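Local coordinates for protein gamma tubulin complex adapter mto2 (Schizosaccharomyces pombe, PDB 6GDJ) that acts with mto1 to recruit the gamma-tubulin complex to interphase and equatorial microtubule-organizing centres, promoting nucleation of at least a subset of cytoplasmic microtubules, at residues L13-R17 against V29-V33; A32-A36 against L51-L55. All blocks are in the same frame, centred on the assembly; numbering follows the deposited sequence.

Contact 1: L13-R17 against V29-V33; sequences LMRLR and VEQAV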
loop_
_atom_site.group_PDB
_atom_site.type_symbol
_atom_site.label_atom_id
_atom_site.label_comp_id
_atom_site.label_asym_id
_atom_site.label_seq_id
_atom_site.Cartn_x
_atom_site.Cartn_y
_atom_site.Cartn_z
ATOM N N LEU A 13 9.510 1.418 -5.016
ATOM C CA LEU A 13 9.359 2.598 -4.156
ATOM C C LEU A 13 10.324 3.707 -4.548
ATOM O O LEU A 13 9.954 4.859 -4.622
ATOM C CB LEU A 13 9.570 2.220 -2.726
ATOM C CG LEU A 13 9.564 3.374 -1.726
ATOM C CD1 LEU A 13 8.276 4.164 -1.804
ATOM C CD2 LEU A 13 9.865 2.828 -0.365
ATOM N N MET A 14 11.557 3.316 -4.846
ATOM C CA MET A 14 12.534 4.318 -5.256
ATOM C C MET A 14 12.068 5.040 -6.525
ATOM O O MET A 14 12.236 6.259 -6.667
ATOM C CB MET A 14 13.885 3.638 -5.447
ATOM C CG MET A 14 14.526 3.253 -4.139
ATOM S SD MET A 14 16.069 2.333 -4.254
ATOM C CE MET A 14 17.094 3.610 -4.837
ATOM N N ARG A 15 11.508 4.273 -7.498
ATOM C CA ARG A 15 10.949 4.876 -8.663
ATOM C C ARG A 15 9.786 5.842 -8.313
ATOM O O ARG A 15 9.714 6.948 -8.822
ATOM C CB ARG A 15 10.586 3.847 -9.691
ATOM C CG ARG A 15 11.785 3.124 -10.255
ATOM C CD ARG A 15 11.342 2.010 -11.213
ATOM N NE ARG A 15 10.716 2.519 -12.419
ATOM C CZ ARG A 15 9.866 1.810 -13.179
ATOM N NH1 ARG A 15 9.631 0.553 -12.916
ATOM N NH2 ARG A 15 9.305 2.372 -14.196
ATOM N N LEU A 16 8.851 5.366 -7.473
ATOM C CA LEU A 16 7.725 6.226 -7.101
ATOM C C LEU A 16 8.172 7.542 -6.493
ATOM O O LEU A 16 7.625 8.558 -6.836
ATOM C CB LEU A 16 6.877 5.463 -6.096
ATOM C CG LEU A 16 5.694 6.248 -5.519
ATOM C CD1 LEU A 16 4.794 6.771 -6.628
ATOM C CD2 LEU A 16 4.969 5.412 -4.445
ATOM N N ARG A 17 9.226 7.529 -5.678
ATOM C CA ARG A 17 9.644 8.781 -5.011
ATOM C C ARG A 17 10.034 9.827 -6.015
ATOM O O ARG A 17 9.849 11.002 -5.795
ATOM C CB ARG A 17 10.862 8.515 -4.125
ATOM C CG ARG A 17 10.654 7.724 -2.932
ATOM C CD ARG A 17 11.969 7.520 -2.239
ATOM N NE ARG A 17 11.838 6.702 -1.093
ATOM C CZ ARG A 17 12.759 5.861 -0.641
ATOM N NH1 ARG A 17 13.937 5.707 -1.290
ATOM N NH2 ARG A 17 12.504 5.092 0.405
ATOM N N VAL A 29 2.722 4.818 2.190
ATOM C CA VAL A 29 3.399 3.808 1.350
ATOM C C VAL A 29 4.761 3.523 1.905
ATOM O O VAL A 29 5.124 2.394 2.046
ATOM C CB VAL A 29 3.499 4.280 -0.118
ATOM C CG1 VAL A 29 4.390 3.306 -0.875
ATOM C CG2 VAL A 29 2.123 4.376 -0.771
ATOM N N GLU A 30 5.511 4.583 2.222
ATOM C CA GLU A 30 6.841 4.336 2.804
ATOM C C GLU A 30 6.806 3.554 4.120
ATOM O O GLU A 30 7.613 2.667 4.384
ATOM C CB GLU A 30 7.527 5.676 3.060
ATOM C CG GLU A 30 7.856 6.466 1.797
ATOM C CD GLU A 30 9.295 6.424 1.376
ATOM O OE1 GLU A 30 10.049 5.596 1.941
ATOM O OE2 GLU A 30 9.570 7.140 0.356
ATOM N N GLN A 31 5.832 3.892 4.939
ATOM C CA GLN A 31 5.717 3.219 6.231
ATOM C C GLN A 31 5.340 1.725 6.020
ATOM O O GLN A 31 5.901 0.856 6.662
ATOM C CB GLN A 31 4.712 3.939 7.121
ATOM C CG GLN A 31 5.125 5.327 7.509
ATOM C CD GLN A 31 6.094 5.350 8.598
ATOM O OE1 GLN A 31 6.627 4.298 8.976
ATOM N NE2 GLN A 31 6.330 6.555 9.169
ATOM N N ALA A 32 4.419 1.493 5.070
ATOM C CA ALA A 32 4.029 0.088 4.787
ATOM C C ALA A 32 5.203 -0.747 4.251
ATOM O O ALA A 32 5.433 -1.845 4.679
ATOM C CB ALA A 32 2.872 0.024 3.840
ATOM N N VAL A 33 5.943 -0.145 3.342
ATOM C CA VAL A 33 7.117 -0.804 2.788
ATOM C C VAL A 33 8.121 -1.096 3.882
ATOM O O VAL A 33 8.684 -2.163 3.960
ATOM C CB VAL A 33 7.730 0.000 1.649
ATOM C CG1 VAL A 33 9.122 -0.558 1.253
ATOM C CG2 VAL A 33 6.843 -0.043 0.448
#
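Arg17 and Glu30 bridge the two helices through a side-on, two-bond salt bridge. Arg17 NE donates to Glu30 OE2 at 2.7 Å, in a nearly straight bond with an N-H...O angle of 170°. Beside it, Arg17 NH2 donates to Glu30 OE1 at 2.9 Å, almost as straight. Each carboxylate oxygen accepts with its syn lone pair, and the two flat groups lie nearly coplanar, 9° apart, so the pairing fixes the rotation of both. Arg17 reaches across with its chain extended from CG to NE, whereas the glutamate chain bends at chi2 and brings its carboxylate round to the arginine. With an alanine at Glu30 the Arg17 guanidinium is likely to lose its anionic mate and both bonds that hold it flat, leaving it free to swing.

The segments belong to helix 5-17 and helix 23-42, which run antiparallel as the first two helices of the three-helix twin-cysteine dimerisation domain; their local axes come within 11.6 Å of each other. The polar clasp lies on the more exposed flank of this pair, with the apolar contacts beside it.

Leu13 supplies the main apolar contact. Its CG stands anti to the backbone N (chi1 175°), which carries the two methyls toward helix 23-42: CD2 rests 3.8 Å from Val33 CG1, and CD1 approaches Val29 CG1 at 4.1 Å. The same leucine crosses the glutamate at about a right angle, its CD2 3.6 Å from Glu30 OE1. A turn further along, Leu16 CD2 meets the same Val29 methyl, CG1, at 4.2 Å. Leu16 and Val29 both also touch Cys59 of helix 46-72, and Val29 packs on Leu58 of the second subunit.

Contact 2: A32-A36 against L51-L55; sequences AVNHA and LCRSL
Leu55 reaches from helix 46-72 into the face that Ala32, Val33 and Ala36 offer on helix 23-42. From its CB, which heads toward that helix, CG is placed anti to the carbonyl carbon (chi1 -68°), and the branch then divides. CD1 goes deepest: it lies 3.8 Å from Ala36 CB and equally close to Ala32 O, a backbone oxygen already engaged by the amide of Ala36 in the helical hydrogen bond, and it also touches Val33 CA at 4.1 Å. CD2, the other methyl, turns to the Ala32 side, 4.3 Å from Ala32 CB.

Ala36 is the small residue that meets three partners. Besides Leu55, its CB touches Leu51 CD2 at 3.9 Å and Cys52 SG at 4.1 Å, so one methyl faces side chains from two successive turns of the opposing helix. No hydrogen bond crosses between the segments; the side chains that meet are apolar or nearly so. On the far side of the 51-55 turn, Ser54 OG donates to Leu51 O at 2.7 Å, and that oxygen also accepts from Leu55 N, so the buried hydroxyl is satisfied within its own helix.

Met9 of helix 5-17 touches Val33, Ala36 and Cys52, while Leu51 packs on Leu51 of the second subunit and Ser54 on Ala32 of that subunit. The local axes are 10.2 Å apart and run antiparallel at 156°, with alanines at the interface: the packing of consecutive helices in an antiparallel helical hairpin, here built into the core of a dimeric three-helix domain.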
loop_
_atom_site.group_PDB
_atom_site.type_symbol
_atom_site.label_atom_id
_atom_site.label_comp_id
_atom_site.label_asym_id
_atom_site.label_seq_id
_atom_site.Cartn_x
_atom_site.Cartn_y
_atom_site.Cartn_z
ATOM N N ALA A 32 4.419 1.493 5.070
ATOM C CA ALA A 32 4.029 0.088 4.787
ATOM C C ALA A 32 5.203 -0.747 4.251
ATOM O O ALA A 32 5.433 -1.845 4.679
ATOM C CB ALA A 32 2.872 0.024 3.840
ATOM N N VAL A 33 5.943 -0.145 3.342
ATOM C CA VAL A 33 7.117 -0.804 2.788
ATOM C C VAL A 33 8.121 -1.096 3.882
ATOM O O VAL A 33 8.684 -2.163 3.960
ATOM C CB VAL A 33 7.730 0.000 1.649
ATOM C CG1 VAL A 33 9.122 -0.558 1.253
ATOM C CG2 VAL A 33 6.843 -0.043 0.448
ATOM N N ASN A 34 8.307 -0.113 4.754
ATOM C CA ASN A 34 9.176 -0.293 5.851
ATOM C C ASN A 34 8.797 -1.426 6.831
ATOM O O ASN A 34 9.622 -2.223 7.269
ATOM C CB ASN A 34 9.352 1.032 6.530
ATOM C CG ASN A 34 10.466 1.002 7.415
ATOM O OD1 ASN A 34 11.672 0.961 6.972
ATOM N ND2 ASN A 34 10.122 0.853 8.673
ATOM N N HIS A 35 7.489 -1.540 7.147
ATOM C CA HIS A 35 7.047 -2.657 7.938
ATOM C C HIS A 35 7.206 -3.988 7.199
ATOM O O HIS A 35 7.524 -4.995 7.823
ATOM C CB HIS A 35 5.593 -2.458 8.409
ATOM C CG HIS A 35 5.420 -1.298 9.317
ATOM N ND1 HIS A 35 6.258 -1.082 10.391
ATOM C CD2 HIS A 35 4.570 -0.248 9.269
ATOM C CE1 HIS A 35 5.877 0.022 11.017
ATOM N NE2 HIS A 35 4.852 0.552 10.357
ATOM N N ALA A 36 7.031 -3.986 5.867
ATOM C CA ALA A 36 7.281 -5.195 5.106
ATOM C C ALA A 36 8.713 -5.632 5.192
ATOM O O ALA A 36 9.011 -6.822 5.328
ATOM C CB ALA A 36 6.829 -5.018 3.663
ATOM N N LEU A 51 3.100 -10.040 0.157
ATOM C CA LEU A 51 2.884 -8.684 0.582
ATOM C C LEU A 51 3.849 -7.759 -0.157
ATOM O O LEU A 51 3.459 -6.707 -0.649
ATOM C CB LEU A 51 3.079 -8.559 2.073
ATOM C CG LEU A 51 3.147 -7.142 2.638
ATOM C CD1 LEU A 51 1.803 -6.472 2.494
ATOM C CD2 LEU A 51 3.607 -7.160 4.058
ATOM N N CYS A 52 5.131 -8.151 -0.184
ATOM C CA CYS A 52 6.116 -7.327 -0.861
ATOM C C CYS A 52 5.821 -7.159 -2.333
ATOM O O CYS A 52 5.932 -6.077 -2.870
ATOM C CB CYS A 52 7.516 -7.923 -0.706
ATOM S SG CYS A 52 8.202 -7.855 0.992
ATOM N N ARG A 53 5.403 -8.254 -3.017
ATOM C CA ARG A 53 5.013 -8.130 -4.417
ATOM C C ARG A 53 3.828 -7.199 -4.608
ATOM O O ARG A 53 3.817 -6.379 -5.545
ATOM C CB ARG A 53 4.683 -9.528 -5.034
ATOM C CG ARG A 53 5.909 -10.415 -5.210
ATOM C CD ARG A 53 5.579 -11.594 -6.140
ATOM N NE ARG A 53 4.690 -12.479 -5.400
ATOM C CZ ARG A 53 5.064 -13.460 -4.569
ATOM N NH1 ARG A 53 6.341 -13.797 -4.396
ATOM N NH2 ARG A 53 4.116 -14.123 -3.938
ATOM N N SER A 54 2.844 -7.263 -3.666
ATOM C CA SER A 54 1.726 -6.369 -3.758
ATOM C C SER A 54 2.078 -4.878 -3.539
ATOM O O SER A 54 1.569 -4.043 -4.225
ATOM C CB SER A 54 0.594 -6.767 -2.871
ATOM O OG SER A 54 0.877 -6.601 -1.527
ATOM N N LEU A 55 3.023 -4.602 -2.635
ATOM C CA LEU A 55 3.446 -3.253 -2.470
ATOM C C LEU A 55 4.255 -2.749 -3.605
ATOM O O LEU A 55 4.100 -1.599 -4.002
ATOM C CB LEU A 55 4.166 -3.145 -1.134
ATOM C CG LEU A 55 3.335 -3.312 0.134
ATOM C CD1 LEU A 55 4.170 -3.377 1.430
ATOM C CD2 LEU A 55 2.249 -2.243 0.201
#

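From the N terminus, helix 5-17 leads through a short connection into helix 23-42, and contact 1 closes this first hairpin across the 11 residues between its segments. The chain then turns back into helix 46-72, where contact 2 closes the second hairpin across 14 residues. The two loops follow one another, neither nested nor crossed, overlapping only at Ala32 and Val33. Helix 23-42 is therefore the middle element, meeting the first helix at 29-33 and the third at 32-36, with Val33 serving both neighbours. The contact centres lie about 9 Å apart, and both reach the second subunit, tying the hairpins to the dimer interface.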